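Gluconokinase (Sinorhizobium meliloti, PDB 3T61) probably catalyses the ATP-dependent phosphorylation of D-gluconate to 6-phospho-D-gluconate, releasing ADP. Local coordinates at residues A[99-104]-A[152-157]. Numbering follows the deposited sequence.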
loop_
_atom_site.group_PDB
_atom_site.type_symbol
_atom_site.label_atom_id
_atom_site.label_comp_id
_atom_site.label_asym_id
_atom_site.label_seq_id
_atom_site.Cartn_x
_atom_site.Cartn_y
_atom_site.Cartn_z
ATOM N N SER A 99 17.947 -1.914 -13.341
ATOM C CA SER A 99 17.803 -3.338 -13.035
ATOM C C SER A 99 16.351 -3.746 -13.230
ATOM O O SER A 99 16.045 -4.701 -13.934
ATOM C CB SER A 99 18.149 -3.631 -11.569
ATOM O OG SER A 99 19.295 -2.931 -11.149
ATOM N N TYR A 100 15.451 -3.014 -12.588
ATOM C CA TYR A 100 14.042 -3.340 -12.682
ATOM C C TYR A 100 13.521 -3.360 -14.113
ATOM O O TYR A 100 12.837 -4.305 -14.510
ATOM C CB TYR A 100 13.204 -2.369 -11.848
ATOM C CG TYR A 100 13.706 -2.113 -10.438
ATOM C CD1 TYR A 100 14.654 -2.941 -9.834
ATOM C CD2 TYR A 100 13.190 -1.054 -9.688
ATOM C CE1 TYR A 100 15.070 -2.717 -8.517
ATOM C CE2 TYR A 100 13.597 -0.825 -8.374
ATOM C CZ TYR A 100 14.531 -1.660 -7.798
ATOM O OH TYR A 100 14.912 -1.438 -6.496
ATOM N N ARG A 101 13.843 -2.333 -14.892
ATOM C CA ARG A 101 13.354 -2.256 -16.271
ATOM C C ARG A 101 13.941 -3.351 -17.170
ATOM O O ARG A 101 13.231 -3.928 -17.984
ATOM C CB ARG A 101 13.640 -0.860 -16.861
ATOM C CG ARG A 101 13.017 0.289 -16.053
ATOM C CD ARG A 101 13.175 1.645 -16.745
ATOM N NE ARG A 101 14.545 2.155 -16.764
ATOM C CZ ARG A 101 15.120 2.834 -15.777
ATOM N NH1 ARG A 101 14.455 3.098 -14.655
ATOM N NH2 ARG A 101 16.361 3.287 -15.926
ATOM N N ASP A 102 15.235 -3.630 -17.035
ATOM C CA ASP A 102 15.844 -4.683 -17.855
ATOM C C ASP A 102 15.173 -6.034 -17.585
ATOM O O ASP A 102 14.954 -6.812 -18.510
ATOM C CB ASP A 102 17.357 -4.786 -17.604
ATOM C CG ASP A 102 18.116 -3.593 -18.157
ATOM O OD1 ASP A 102 17.607 -2.975 -19.113
ATOM O OD2 ASP A 102 19.217 -3.277 -17.649
ATOM N N LYS A 103 14.840 -6.305 -16.322
ATOM C CA LYS A 103 14.171 -7.554 -15.968
ATOM C C LYS A 103 12.792 -7.604 -16.594
ATOM O O LYS A 103 12.424 -8.595 -17.228
ATOM C CB LYS A 103 14.035 -7.702 -14.453
ATOM C CG LYS A 103 14.940 -8.759 -13.869
ATOM C CD LYS A 103 14.689 -10.128 -14.500
ATOM C CE LYS A 103 15.721 -11.129 -14.017
ATOM N NZ LYS A 103 15.563 -12.479 -14.621
ATOM N N LEU A 104 12.027 -6.532 -16.418
ATOM C CA LEU A 104 10.686 -6.460 -16.979
ATOM C C LEU A 104 10.697 -6.699 -18.501
ATOM O O LEU A 104 9.780 -7.322 -19.051
ATOM C CB LEU A 104 10.060 -5.099 -16.651
ATOM C CG LEU A 104 9.718 -4.831 -15.178
ATOM C CD1 LEU A 104 8.984 -3.515 -15.061
ATOM C CD2 LEU A 104 8.837 -5.966 -14.629
ATOM N N ARG A 152 15.743 7.628 -20.030
ATOM C CA ARG A 152 15.953 8.191 -21.355
ATOM C C ARG A 152 17.194 7.629 -22.028
ATOM O O ARG A 152 18.266 7.532 -21.430
ATOM C CB ARG A 152 15.987 9.721 -21.279
ATOM C CG ARG A 152 14.575 10.282 -21.154
ATOM C CD ARG A 152 14.519 11.764 -20.896
ATOM N NE ARG A 152 15.027 12.117 -19.577
ATOM C CZ ARG A 152 14.818 13.296 -19.000
ATOM N NH1 ARG A 152 14.107 14.224 -19.633
ATOM N NH2 ARG A 152 15.320 13.547 -17.798
ATOM N N GLY A 153 17.027 7.229 -23.279
ATOM C CA GLY A 153 18.136 6.644 -24.003
ATOM C C GLY A 153 17.878 5.158 -24.157
ATOM O O GLY A 153 18.168 4.578 -25.204
ATOM N N GLU A 154 17.320 4.545 -23.114
ATOM C CA GLU A 154 17.005 3.121 -23.143
ATOM C C GLU A 154 16.003 2.872 -24.263
ATOM O O GLU A 154 15.300 3.786 -24.691
ATOM C CB GLU A 154 16.438 2.672 -21.786
ATOM C CG GLU A 154 17.487 2.659 -20.674
ATOM C CD GLU A 154 16.901 2.460 -19.287
ATOM O OE1 GLU A 154 15.828 1.831 -19.176
ATOM O OE2 GLU A 154 17.525 2.918 -18.305
ATOM N N VAL A 155 15.941 1.630 -24.732
ATOM C CA VAL A 155 15.054 1.258 -25.827
ATOM C C VAL A 155 13.563 1.443 -25.588
ATOM O O VAL A 155 13.086 1.349 -24.463
ATOM C CB VAL A 155 15.301 -0.211 -26.250
ATOM C CG1 VAL A 155 16.720 -0.362 -26.756
ATOM C CG2 VAL A 155 15.048 -1.156 -25.069
ATOM N N ARG A 156 12.841 1.706 -26.674
ATOM C CA ARG A 156 11.393 1.887 -26.659
ATOM C C ARG A 156 10.872 2.639 -25.430
ATOM O O ARG A 156 9.948 2.183 -24.747
ATOM C CB ARG A 156 10.710 0.514 -26.771
ATOM C CG ARG A 156 11.066 -0.262 -28.051
ATOM C CD ARG A 156 10.407 -1.639 -28.077
ATOM N NE ARG A 156 10.829 -2.460 -26.940
ATOM C CZ ARG A 156 12.011 -3.063 -26.840
ATOM N NH1 ARG A 156 12.900 -2.951 -27.816
ATOM N NH2 ARG A 156 12.313 -3.763 -25.755
ATOM N N THR A 157 11.463 3.805 -25.176
ATOM C CA THR A 157 11.095 4.648 -24.046
ATOM C C THR A 157 10.649 6.041 -24.499
ATOM O O THR A 157 11.367 6.730 -25.224
ATOM C CB THR A 157 12.286 4.811 -23.076
ATOM O OG1 THR A 157 12.752 3.518 -22.673
ATOM C CG2 THR A 157 11.872 5.600 -21.840
#
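A bidentate, side-on salt bridge between Arg-101 and Glu-154 ties helix 98-106 to the loop that leads from helix 138-147 into strand 157-161, one of the two outermost strands of the chain's parallel sheet in this P-loop kinase-like alpha/beta fold. The backbones stay well apart, with the CA atoms of Arg-101 and Glu-154 9.5 Å from each other, so the link is made by side chains alone. Arg-101 NE donates to Glu-154 OE1 at 2.8 Å, and the N-H...O angle of 170° shows a nearly straight bond. Its NH2 reaches Glu-154 OE2 at 2.7 Å, equally straight. Both oxygens are met on their syn sides, and the guanidinium and carboxylate planes lie only 20° apart, which is the geometry of two paired bonds, one nitrogen to each oxygen, rather than a single-point ion pair. A bend at chi3 of Arg-101 (-70°) turns the NE edge to the acid, whereas Glu-154 runs extended beyond CG (chi2 170°) to span the gap.

The third nitrogen, Arg-101 NH1, bonds to the carbonyl oxygen of Ala-95, which helps fix the rotation of the guanidinium. Glu-154 is shared further: Arg-98 pairs with OE2 and Arg-105 with OE1. A methionine in place of Arg-101 offers no N-H to either partner, and would probably leave the Glu-154 carboxylate freer to turn and the Ala-95 carbonyl lacking this donor. With three arginines of one helix gathered on a single carboxylate, Glu-154 is likely to be held ionised and its loop tethered to the helix through side chains, by charge as well as by directed bonds.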